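Long-range contacts in 223aa long hypothetical arylmalonate decarboxylase (Sulfolobus tokodaii, PDB 2DGD), which is of unproven function but probably acts as a lyase of the arylmalonate decarboxylase type, removing a carboxylate group from a malonate-like substrate: residues A[2-7]-A[28-34]; A[67-71]-A[210-214]; A[93-99]-A[205-210]; A[114-118]-A[178-182]. One frame throughout, in Å; residues are numbered along the deposited sequence.

Contact 1: residues A[2-7]-A[28-34]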
loop_
_atom_site.group_PDB
_atom_site.type_symbol
_atom_site.label_atom_id
_atom_site.label_comp_id
_atom_site.label_asym_id
_atom_site.label_seq_id
_atom_site.Cartn_x
_atom_site.Cartn_y
_atom_site.Cartn_z
ATOM N N PRO A 2 -7.756 25.304 6.344
ATOM C CA PRO A 2 -6.614 26.224 6.504
ATOM C C PRO A 2 -5.555 26.009 5.437
ATOM O O PRO A 2 -4.723 25.122 5.560
ATOM C CB PRO A 2 -6.029 25.984 7.896
ATOM C CG PRO A 2 -6.411 24.556 8.132
ATOM C CD PRO A 2 -7.834 24.426 7.519
ATOM N N GLY A 3 -5.600 26.816 4.385
ATOM C CA GLY A 3 -4.613 26.692 3.334
ATOM C C GLY A 3 -3.310 27.312 3.798
ATOM O O GLY A 3 -2.906 28.364 3.309
ATOM N N GLY A 4 -2.654 26.661 4.753
ATOM C CA GLY A 4 -1.402 27.165 5.281
ATOM C C GLY A 4 -0.356 27.339 4.200
ATOM O O GLY A 4 0.567 28.145 4.334
ATOM N N ARG A 5 -0.506 26.576 3.123
ATOM C CA ARG A 5 0.411 26.633 1.997
ATOM C C ARG A 5 -0.065 27.680 0.983
ATOM O O ARG A 5 0.731 28.274 0.253
ATOM C CB ARG A 5 0.476 25.263 1.340
ATOM C CG ARG A 5 1.643 25.068 0.415
ATOM C CD ARG A 5 1.690 23.627 -0.020
ATOM N NE ARG A 5 2.897 23.298 -0.764
ATOM C CZ ARG A 5 3.139 22.094 -1.264
ATOM N NH1 ARG A 5 4.263 21.868 -1.935
ATOM N NH2 ARG A 5 2.253 21.116 -1.090
ATOM N N GLY A 6 -1.372 27.904 0.947
ATOM C CA GLY A 6 -1.920 28.875 0.025
ATOM C C GLY A 6 -3.427 28.769 -0.076
ATOM O O GLY A 6 -3.999 27.695 0.124
ATOM N N ARG A 7 -4.068 29.895 -0.377
ATOM C CA ARG A 7 -5.516 29.949 -0.511
ATOM C C ARG A 7 -5.879 30.588 -1.837
ATOM O O ARG A 7 -5.522 31.734 -2.098
ATOM C CB ARG A 7 -6.118 30.751 0.639
ATOM C CG ARG A 7 -5.925 30.109 1.998
ATOM C CD ARG A 7 -7.119 30.399 2.873
ATOM N NE ARG A 7 -6.772 31.116 4.097
ATOM C CZ ARG A 7 -6.662 30.544 5.290
ATOM N NH1 ARG A 7 -6.351 31.273 6.342
ATOM N NH2 ARG A 7 -6.877 29.241 5.427
ATOM N N PRO A 28 -2.682 21.132 -4.344
ATOM C CA PRO A 28 -1.697 20.323 -3.622
ATOM C C PRO A 28 -1.971 20.442 -2.130
ATOM O O PRO A 28 -2.751 21.298 -1.706
ATOM C CB PRO A 28 -0.364 20.942 -4.040
ATOM C CG PRO A 28 -0.707 22.353 -4.298
ATOM C CD PRO A 28 -2.026 22.255 -5.036
ATOM N N GLU A 29 -1.332 19.596 -1.333
ATOM C CA GLU A 29 -1.555 19.610 0.112
ATOM C C GLU A 29 -1.254 20.933 0.800
ATOM O O GLU A 29 -0.167 21.484 0.648
ATOM C CB GLU A 29 -0.731 18.522 0.774
ATOM C CG GLU A 29 -1.543 17.603 1.638
ATOM C CD GLU A 29 -0.847 17.310 2.936
ATOM O OE1 GLU A 29 0.369 17.003 2.897
ATOM O OE2 GLU A 29 -1.515 17.384 3.993
ATOM N N GLY A 30 -2.211 21.426 1.574
ATOM C CA GLY A 30 -2.012 22.674 2.274
ATOM C C GLY A 30 -2.639 23.829 1.526
ATOM O O GLY A 30 -2.600 24.975 1.981
ATOM N N VAL A 31 -3.214 23.532 0.368
ATOM C CA VAL A 31 -3.852 24.555 -0.443
ATOM C C VAL A 31 -5.355 24.346 -0.393
ATOM O O VAL A 31 -5.831 23.212 -0.444
ATOM C CB VAL A 31 -3.387 24.470 -1.920
ATOM C CG1 VAL A 31 -4.012 25.582 -2.741
ATOM C CG2 VAL A 31 -1.893 24.557 -1.994
ATOM N N SER A 32 -6.101 25.436 -0.270
ATOM C CA SER A 32 -7.550 25.346 -0.249
ATOM C C SER A 32 -8.157 26.311 -1.264
ATOM O O SER A 32 -7.557 27.333 -1.615
ATOM C CB SER A 32 -8.095 25.618 1.157
ATOM O OG SER A 32 -7.638 26.854 1.659
ATOM N N ILE A 33 -9.347 25.957 -1.745
ATOM C CA ILE A 33 -10.069 26.742 -2.737
ATOM C C ILE A 33 -11.291 27.407 -2.104
ATOM O O ILE A 33 -12.054 26.767 -1.379
ATOM C CB ILE A 33 -10.530 25.833 -3.899
ATOM C CG1 ILE A 33 -9.348 25.006 -4.408
ATOM C CG2 ILE A 33 -11.106 26.672 -5.027
ATOM C CD1 ILE A 33 -8.177 25.841 -4.907
ATOM N N HIS A 34 -11.478 28.691 -2.385
ATOM C CA HIS A 34 -12.606 29.437 -1.831
ATOM C C HIS A 34 -13.331 30.148 -2.954
ATOM O O HIS A 34 -12.731 30.943 -3.679
ATOM C CB HIS A 34 -12.083 30.427 -0.804
ATOM C CG HIS A 34 -11.189 29.789 0.207
ATOM N ND1 HIS A 34 -11.670 28.985 1.218
ATOM C CD2 HIS A 34 -9.837 29.749 0.302
ATOM C CE1 HIS A 34 -10.654 28.475 1.891
ATOM N NE2 HIS A 34 -9.531 28.922 1.355
#
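The opening of a parallel beta-alpha-beta unit sets Gly-6 and Arg-7 beside Val-31 and Ser-32, where strands 6-13 and 31-38 begin. Ser-32 N gives its hydrogen to Gly-6 O at 3.1 Å, the inter-strand bond within this pairing. One step earlier the carbonyl of Gly-30 serves two donors: Arg-5 N, at 2.9 Å from Gly-30 O, holds it well, whereas Gly-6 N reaches the same oxygen only weakly. Gly-30 belongs to the type II turn Pro-28 to Val-31, which leads into the second strand after helix 19-26 has made the crossover from the first.

Arg-5 runs out alongside this turn as a fully extended chain. With CG trans to the backbone N (chi1 -164°), the chain runs past Glu-29 O, which meets the guanidinium at its edge, and Arg-5 NH2 bonds that oxygen at 3.0 Å. This bond is almost straight (172°), lies in the guanidinium plane and in the carbonyl plane, and uses a lone pair of the oxygen. It fixes the rotation of the guanidinium, whose NH1 forms a salt bridge with Asp-194 of a second subunit; Glu-29 OE1 bonds Tyr-190 of that same subunit.

Beyond the glycines, Arg-7 bends across His-34, with guanidinium and ring planes 75° apart; Arg-7 CD lies against the NE2 and CD2 side of the His-34 ring. The imidazole is held at both nitrogens. His-34 NE2 shares a hydrogen bond with Ser-32 OG at 2.8 Å, and ND1 meets Glu-20 of a third subunit.

Contact 2: residues A[67-71]-A[210-214]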
loop_
_atom_site.group_PDB
_atom_site.type_symbol
_atom_site.label_atom_id
_atom_site.label_comp_id
_atom_site.label_asym_id
_atom_site.label_seq_id
_atom_site.Cartn_x
_atom_site.Cartn_y
_atom_site.Cartn_z
ATOM N N SER A 67 -8.319 35.104 0.186
ATOM C CA SER A 67 -7.518 34.710 -0.971
ATOM C C SER A 67 -6.093 35.241 -1.051
ATOM O O SER A 67 -5.809 36.371 -0.665
ATOM C CB SER A 67 -8.247 35.111 -2.254
ATOM O OG SER A 67 -9.537 34.539 -2.310
ATOM N N ASP A 68 -5.202 34.407 -1.568
ATOM C CA ASP A 68 -3.815 34.788 -1.772
ATOM C C ASP A 68 -3.742 35.259 -3.221
ATOM O O ASP A 68 -2.885 36.058 -3.600
ATOM C CB ASP A 68 -2.886 33.594 -1.568
ATOM C CG ASP A 68 -2.590 33.337 -0.114
ATOM O OD1 ASP A 68 -2.191 34.299 0.569
ATOM O OD2 ASP A 68 -2.744 32.183 0.348
ATOM N N ILE A 69 -4.655 34.730 -4.030
ATOM C CA ILE A 69 -4.756 35.078 -5.437
ATOM C C ILE A 69 -6.169 34.705 -5.849
ATOM O O ILE A 69 -6.791 33.860 -5.212
ATOM C CB ILE A 69 -3.732 34.313 -6.295
ATOM C CG1 ILE A 69 -3.691 34.916 -7.696
ATOM C CG2 ILE A 69 -4.099 32.840 -6.378
ATOM C CD1 ILE A 69 -2.559 34.401 -8.539
ATOM N N ILE A 70 -6.681 35.333 -6.900
ATOM C CA ILE A 70 -8.039 35.059 -7.346
ATOM C C ILE A 70 -8.122 34.676 -8.810
ATOM O O ILE A 70 -7.433 35.240 -9.650
ATOM C CB ILE A 70 -8.954 36.281 -7.086
ATOM C CG1 ILE A 70 -9.121 36.471 -5.577
ATOM C CG2 ILE A 70 -10.292 36.097 -7.781
ATOM C CD1 ILE A 70 -9.989 37.624 -5.190
ATOM N N ILE A 71 -8.970 33.701 -9.104
ATOM C CA ILE A 71 -9.168 33.229 -10.468
ATOM C C ILE A 71 -10.552 33.668 -10.905
ATOM O O ILE A 71 -11.523 33.447 -10.183
ATOM C CB ILE A 71 -9.132 31.683 -10.557
ATOM C CG1 ILE A 71 -7.755 31.153 -10.162
ATOM C CG2 ILE A 71 -9.500 31.235 -11.960
ATOM C CD1 ILE A 71 -7.672 29.641 -10.139
ATOM N N ALA A 210 -2.042 30.191 -11.505
ATOM C CA ALA A 210 -2.215 30.556 -10.107
ATOM C C ALA A 210 -1.109 29.974 -9.234
ATOM O O ALA A 210 -0.495 30.683 -8.437
ATOM C CB ALA A 210 -3.577 30.084 -9.613
ATOM N N LEU A 211 -0.860 28.679 -9.387
ATOM C CA LEU A 211 0.165 27.993 -8.604
ATOM C C LEU A 211 1.555 28.544 -8.870
ATOM O O LEU A 211 2.409 28.494 -7.990
ATOM C CB LEU A 211 0.136 26.492 -8.902
ATOM C CG LEU A 211 -0.560 25.545 -7.927
ATOM C CD1 LEU A 211 -1.553 26.274 -7.053
ATOM C CD2 LEU A 211 -1.231 24.455 -8.719
ATOM N N ASN A 212 1.776 29.053 -10.081
ATOM C CA ASN A 212 3.065 29.626 -10.449
ATOM C C ASN A 212 3.259 30.951 -9.751
ATOM O O ASN A 212 4.327 31.222 -9.200
ATOM C CB ASN A 212 3.155 29.863 -11.950
ATOM C CG ASN A 212 3.583 28.629 -12.722
ATOM O OD1 ASN A 212 4.562 27.965 -12.371
ATOM N ND2 ASN A 212 2.860 28.329 -13.794
ATOM N N LYS A 213 2.228 31.790 -9.785
ATOM C CA LYS A 213 2.320 33.089 -9.152
ATOM C C LYS A 213 2.513 32.940 -7.650
ATOM O O LYS A 213 3.297 33.672 -7.053
ATOM C CB LYS A 213 1.080 33.921 -9.484
ATOM C CG LYS A 213 0.982 34.245 -10.973
ATOM C CD LYS A 213 -0.384 34.795 -11.405
ATOM C CE LYS A 213 -0.459 36.320 -11.353
ATOM N NZ LYS A 213 -1.710 36.831 -12.001
ATOM N N LEU A 214 1.825 31.980 -7.040
ATOM C CA LEU A 214 1.963 31.764 -5.605
ATOM C C LEU A 214 3.248 31.017 -5.263
ATOM O O LEU A 214 3.714 31.058 -4.122
ATOM C CB LEU A 214 0.778 30.971 -5.063
ATOM C CG LEU A 214 -0.595 31.623 -5.130
ATOM C CD1 LEU A 214 -1.599 30.696 -4.474
ATOM C CD2 LEU A 214 -0.570 32.964 -4.429
#
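Ile-69 reaches from its strand onto Ala-210, Lys-213 and Leu-214 of helix 202-214. Its CB already touches the helix, lying 3.9 Å from Leu-214 CD2. From there the two branches part. CG2 turns to the other methyl of the leucine, with Ile-69 CG2 to Leu-214 CD1 at 3.8 Å, and also faces the methyl of Ala-210, at 4.3 Å between Ile-69 CG2 and Ala-210 CB. The longer branch leaves with CG1 opposite the backbone N (chi1 -169°) and stays extended, which carries CD1 to the helix surface. There Ile-69 CD1 rests 3.6 Å from Lys-213 CD and 4.2 Å from Ala-210 CA.

The lysine chain crosses the isoleucine at about a right angle. A bend at chi3 (92°) turns its aliphatic part over Ile-69 CD1, while NZ goes on to bond the carbonyl of Asp-91. At the start of the strand Asp-68 lends only its CB, 3.7 Å from Leu-214 CD2; its carboxylate is engaged instead by Arg-7 N. At the other end Ile-71 CD1 meets Ala-210 CB at 4.2 Å. No hydrogen bond joins the two segments.

Strand and helix run nearly antiparallel (168°). Ile-70 points away from the helix, toward Tyr-60 and Leu-63 of helix 49-63. Helices thus lie on both faces of the parallel sheet, as in a three-layer alpha/beta sandwich, consistent with the alpha/beta lobes of the aspartate/glutamate racemase superfamily.

Contact 3: residues A[93-99]-A[205-210]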
loop_
_atom_site.group_PDB
_atom_site.type_symbol
_atom_site.label_atom_id
_atom_site.label_comp_id
_atom_site.label_asym_id
_atom_site.label_seq_id
_atom_site.Cartn_x
_atom_site.Cartn_y
_atom_site.Cartn_z
ATOM N N VAL A 93 -6.314 35.976 -12.163
ATOM C CA VAL A 93 -5.941 34.968 -13.139
ATOM C C VAL A 93 -7.130 34.745 -14.060
ATOM O O VAL A 93 -8.213 34.365 -13.611
ATOM C CB VAL A 93 -5.581 33.623 -12.473
ATOM C CG1 VAL A 93 -5.426 32.542 -13.538
ATOM C CG2 VAL A 93 -4.293 33.759 -11.693
ATOM N N ILE A 94 -6.932 35.001 -15.347
ATOM C CA ILE A 94 -7.989 34.802 -16.326
ATOM C C ILE A 94 -7.639 33.524 -17.070
ATOM O O ILE A 94 -6.738 33.513 -17.898
ATOM C CB ILE A 94 -8.077 35.995 -17.303
ATOM C CG1 ILE A 94 -8.443 37.261 -16.522
ATOM C CG2 ILE A 94 -9.128 35.726 -18.374
ATOM C CD1 ILE A 94 -8.476 38.512 -17.361
ATOM N N PRO A 95 -8.348 32.421 -16.771
ATOM C CA PRO A 95 -8.094 31.127 -17.413
ATOM C C PRO A 95 -7.782 31.158 -18.909
ATOM O O PRO A 95 -6.841 30.501 -19.355
ATOM C CB PRO A 95 -9.344 30.305 -17.064
ATOM C CG PRO A 95 -10.354 31.319 -16.609
ATOM C CD PRO A 95 -9.539 32.348 -15.909
ATOM N N GLU A 96 -8.552 31.922 -19.678
ATOM C CA GLU A 96 -8.332 32.015 -21.119
ATOM C C GLU A 96 -6.920 32.516 -21.444
ATOM O O GLU A 96 -6.265 32.011 -22.352
ATOM C CB GLU A 96 -9.385 32.936 -21.743
ATOM C CG GLU A 96 -9.305 33.034 -23.252
ATOM C CD GLU A 96 -10.675 33.169 -23.897
ATOM O OE1 GLU A 96 -11.452 32.180 -23.887
ATOM O OE2 GLU A 96 -10.973 34.268 -24.412
ATOM N N GLU A 97 -6.453 33.508 -20.694
ATOM C CA GLU A 97 -5.120 34.053 -20.901
ATOM C C GLU A 97 -4.052 33.074 -20.415
ATOM O O GLU A 97 -2.933 33.064 -20.922
ATOM C CB GLU A 97 -4.973 35.386 -20.164
ATOM C CG GLU A 97 -5.911 36.480 -20.660
ATOM C CD GLU A 97 -5.610 37.855 -20.048
ATOM O OE1 GLU A 97 -6.331 38.825 -20.398
ATOM O OE2 GLU A 97 -4.659 37.971 -19.227
ATOM N N SER A 98 -4.403 32.257 -19.427
ATOM C CA SER A 98 -3.485 31.263 -18.876
ATOM C C SER A 98 -3.223 30.215 -19.947
ATOM O O SER A 98 -2.092 29.761 -20.128
ATOM C CB SER A 98 -4.101 30.589 -17.648
ATOM O OG SER A 98 -4.411 31.535 -16.645
ATOM N N VAL A 99 -4.283 29.832 -20.651
ATOM C CA VAL A 99 -4.185 28.852 -21.719
ATOM C C VAL A 99 -3.197 29.349 -22.761
ATOM O O VAL A 99 -2.340 28.606 -23.228
ATOM C CB VAL A 99 -5.544 28.638 -22.408
ATOM C CG1 VAL A 99 -5.381 27.725 -23.606
ATOM C CG2 VAL A 99 -6.537 28.052 -21.423
ATOM N N ALA A 205 -5.139 25.019 -16.941
ATOM C CA ALA A 205 -4.345 26.186 -17.289
ATOM C C ALA A 205 -4.477 27.232 -16.191
ATOM O O ALA A 205 -3.495 27.851 -15.788
ATOM C CB ALA A 205 -4.805 26.755 -18.606
ATOM N N ALA A 206 -5.692 27.427 -15.697
ATOM C CA ALA A 206 -5.909 28.402 -14.641
ATOM C C ALA A 206 -5.089 28.061 -13.393
ATOM O O ALA A 206 -4.431 28.932 -12.822
ATOM C CB ALA A 206 -7.378 28.471 -14.297
HETATM N N MSE A 207 -5.126 26.797 -12.971
HETATM C CA MSE A 207 -4.375 26.369 -11.790
HETATM C C MSE A 207 -2.878 26.505 -12.004
HETATM O O MSE A 207 -2.134 26.862 -11.088
HETATM C CB MSE A 207 -4.709 24.925 -11.437
HETATM C CG MSE A 207 -5.748 24.820 -10.352
HETATM SE SE MSE A 207 -5.151 25.619 -8.682
HETATM C CE MSE A 207 -4.810 23.994 -7.675
ATOM N N TRP A 208 -2.446 26.206 -13.222
ATOM C CA TRP A 208 -1.044 26.309 -13.585
ATOM C C TRP A 208 -0.545 27.727 -13.297
ATOM O O TRP A 208 0.450 27.913 -12.598
ATOM C CB TRP A 208 -0.886 25.989 -15.067
ATOM C CG TRP A 208 0.467 26.278 -15.621
ATOM C CD1 TRP A 208 1.611 25.552 -15.427
ATOM C CD2 TRP A 208 0.818 27.360 -16.492
ATOM N NE1 TRP A 208 2.652 26.114 -16.129
ATOM C CE2 TRP A 208 2.194 27.225 -16.791
ATOM C CE3 TRP A 208 0.102 28.429 -17.051
ATOM C CZ2 TRP A 208 2.871 28.124 -17.630
ATOM C CZ3 TRP A 208 0.775 29.323 -17.885
ATOM C CH2 TRP A 208 2.146 29.160 -18.164
ATOM N N GLU A 209 -1.261 28.721 -13.822
ATOM C CA GLU A 209 -0.889 30.118 -13.632
ATOM C C GLU A 209 -0.956 30.546 -12.180
ATOM O O GLU A 209 -0.038 31.192 -11.677
ATOM C CB GLU A 209 -1.786 31.032 -14.458
ATOM C CG GLU A 209 -1.212 32.428 -14.615
ATOM C CD GLU A 209 -2.101 33.348 -15.417
ATOM O OE1 GLU A 209 -2.871 34.121 -14.808
ATOM O OE2 GLU A 209 -2.036 33.292 -16.659
ATOM N N ALA A 210 -2.042 30.191 -11.505
ATOM C CA ALA A 210 -2.215 30.556 -10.107
ATOM C C ALA A 210 -1.109 29.974 -9.234
ATOM O O ALA A 210 -0.495 30.683 -8.437
ATOM C CB ALA A 210 -3.577 30.084 -9.613
HETATM O O HOH W 1 -4.270 35.453 -16.412
#
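Ser-98 OG lies between two acceptors, Glu-209 OE2 at 3.0 Å and Ile-94 O at 3.3 Å. Both bonds are weak, and the single hydroxyl proton could go to either. A chi1 of -164° turns CG of Glu-209 away from the backbone N, and the chain stays extended beyond it; the glutamate and Val-93 side chains run antiparallel, one beside the other, and both methyls of Val-93 touch OE1. A water that accepts from Ile-94 N at 2.9 Å also approaches OE1, although that second link is very short and therefore doubtful. It would tie the glutamate to the N-cap residue of helix 95-105.

Small side chains let the two helices approach each other closely. Ala-206 CB meets Pro-95 CB at 3.9 Å, Ala-205 CB lies 3.6 Å from Val-99 CG2, and Ser-98 CB packs against the backbone of Ala-205. The segment axes pass 8.0 Å apart and cross nearly at a right angle (83°).

Trp-208 extends this interface along helix 95-105, onto Glu-101, Leu-102 and Lys-105. Val-93 and Pro-95 lean on strand 69-72, so that helix 95-105 crosses helix 202-214 beside that strand, while Met-207 of the latter helix, a selenomethionine, meets helix 19-26.

Contact 4: residues A[114-118]-A[178-182]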
loop_
_atom_site.group_PDB
_atom_site.type_symbol
_atom_site.label_atom_id
_atom_site.label_comp_id
_atom_site.label_asym_id
_atom_site.label_seq_id
_atom_site.Cartn_x
_atom_site.Cartn_y
_atom_site.Cartn_z
ATOM N N GLY A 114 -11.467 21.534 -28.670
ATOM C CA GLY A 114 -12.682 20.848 -28.283
ATOM C C GLY A 114 -13.482 21.773 -27.386
ATOM O O GLY A 114 -12.906 22.444 -26.536
ATOM N N THR A 115 -14.798 21.832 -27.573
ATOM C CA THR A 115 -15.647 22.695 -26.748
ATOM C C THR A 115 -16.959 21.995 -26.390
ATOM O O THR A 115 -17.277 20.928 -26.914
ATOM C CB THR A 115 -16.021 24.018 -27.468
ATOM O OG1 THR A 115 -17.159 23.798 -28.304
ATOM C CG2 THR A 115 -14.883 24.514 -28.323
ATOM N N PRO A 116 -17.728 22.580 -25.466
ATOM C CA PRO A 116 -18.994 21.949 -25.099
ATOM C C PRO A 116 -20.154 22.666 -25.796
ATOM O O PRO A 116 -21.305 22.252 -25.692
ATOM C CB PRO A 116 -19.023 22.135 -23.591
ATOM C CG PRO A 116 -18.472 23.511 -23.443
ATOM C CD PRO A 116 -17.307 23.546 -24.432
ATOM N N TYR A 117 -19.823 23.732 -26.523
ATOM C CA TYR A 117 -20.801 24.570 -27.219
ATOM C C TYR A 117 -21.391 24.016 -28.509
ATOM O O TYR A 117 -21.031 22.937 -28.972
ATOM C CB TYR A 117 -20.179 25.926 -27.547
ATOM C CG TYR A 117 -19.303 26.490 -26.462
ATOM C CD1 TYR A 117 -19.795 26.701 -25.180
ATOM C CD2 TYR A 117 -17.978 26.829 -26.725
ATOM C CE1 TYR A 117 -18.993 27.240 -24.181
ATOM C CE2 TYR A 117 -17.165 27.367 -25.740
ATOM C CZ TYR A 117 -17.675 27.573 -24.470
ATOM O OH TYR A 117 -16.872 28.134 -23.502
ATOM N N ILE A 118 -22.286 24.808 -29.094
ATOM C CA ILE A 118 -22.945 24.461 -30.344
ATOM C C ILE A 118 -22.236 25.164 -31.497
ATOM O O ILE A 118 -21.646 26.223 -31.310
ATOM C CB ILE A 118 -24.427 24.889 -30.325
ATOM C CG1 ILE A 118 -24.534 26.364 -29.938
ATOM C CG2 ILE A 118 -25.217 24.019 -29.360
ATOM C CD1 ILE A 118 -25.953 26.882 -29.920
ATOM N N ALA A 178 -12.034 23.961 -24.173
ATOM C CA ALA A 178 -12.611 25.185 -23.617
ATOM C C ALA A 178 -13.729 25.017 -22.588
ATOM O O ALA A 178 -14.366 23.974 -22.507
ATOM C CB ALA A 178 -13.095 26.073 -24.752
ATOM N N CYS A 179 -13.938 26.079 -21.815
ATOM C CA CYS A 179 -14.959 26.189 -20.768
ATOM C C CYS A 179 -14.588 25.564 -19.427
ATOM O O CYS A 179 -14.216 24.389 -19.345
ATOM C CB CYS A 179 -16.312 25.627 -21.231
ATOM S SG CYS A 179 -17.727 26.417 -20.384
ATOM N N THR A 180 -14.709 26.371 -18.375
ATOM C CA THR A 180 -14.387 25.943 -17.027
ATOM C C THR A 180 -15.503 25.149 -16.380
ATOM O O THR A 180 -15.327 24.631 -15.279
ATOM C CB THR A 180 -14.070 27.142 -16.124
ATOM O OG1 THR A 180 -15.220 27.992 -16.040
ATOM C CG2 THR A 180 -12.895 27.921 -16.670
ATOM N N ALA A 181 -16.648 25.051 -17.051
ATOM C CA ALA A 181 -17.780 24.286 -16.505
ATOM C C ALA A 181 -17.537 22.776 -16.647
ATOM O O ALA A 181 -18.121 21.971 -15.926
ATOM C CB ALA A 181 -19.064 24.672 -17.203
ATOM N N LEU A 182 -16.673 22.401 -17.587
ATOM C CA LEU A 182 -16.338 21.004 -17.796
ATOM C C LEU A 182 -15.327 20.546 -16.754
ATOM O O LEU A 182 -14.343 21.236 -16.486
ATOM C CB LEU A 182 -15.727 20.806 -19.182
ATOM C CG LEU A 182 -16.627 20.827 -20.419
ATOM C CD1 LEU A 182 -15.758 20.728 -21.669
ATOM C CD2 LEU A 182 -17.626 19.675 -20.366
#
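Tyr-117 carries Pro-116 CD on one face of its ring, 3.8 Å above the centre, while Cys-179 approaches obliquely near the hydroxyl; Arg-121 makes a cation-pi contact with the same ring. The sulfur-aromatic contact is a loose one: Cys-179 SG stands 5.2 Å from the centroid of the Tyr-117 ring, 66° off its normal. Cys-179 CB is closer to the tyrosine, lying near its OH and 4.0 Å from Tyr-117 CZ, and it also meets Pro-116 CG at 3.7 Å. The proline is thus wedged between the tyrosine ring and the 178-182 loop, where Leu-182 CD1 also touches Pro-116 CB at 4.0 Å.

The backbones join through Ala-178 N, which donates to Gly-114 O at 2.9 Å, nearly in line with the carbonyl bond. An ST turn, in which Tyr-117 N bonds Thr-115 OG1 at 3.2 Å, follows where the chain leaves the strand; Thr-122 gives that hydroxyl a second partner.

Relatives in the aspartate/glutamate racemase superfamily place an active-site cysteine in this kind of loop, so Cys-179, whose N bonds Glu-202, may be its counterpart. The contact lies at the C-terminal ends of neighbouring parallel strands 110-115 and 174-177, with helix 147-151 against Pro-116 and Leu-182 and helix 119-130 beside Tyr-117.

Overall arrangement
Contacts 1 and 2 meet on the three-stranded sheet, with centres 11 Å apart, and are joined through Arg-7 N and Asp-68 OD2 at 2.7 Å; both also border a second subunit of the octamer. Contact 2 passes into contact 3 through the shared Ala-210 and a probable bond of Ile-70 O with Val-93 N at 2.8 Å, so that helix 202-214 links the strand 69-72 with helix 95-105. Contact 3 in turn touches contact 4, Pro-95 against Thr-180, with centres about 15 Å apart. Contact 4, holding the possible active-site cysteine, lies across the chain from contact 1, about 27 Å between centres.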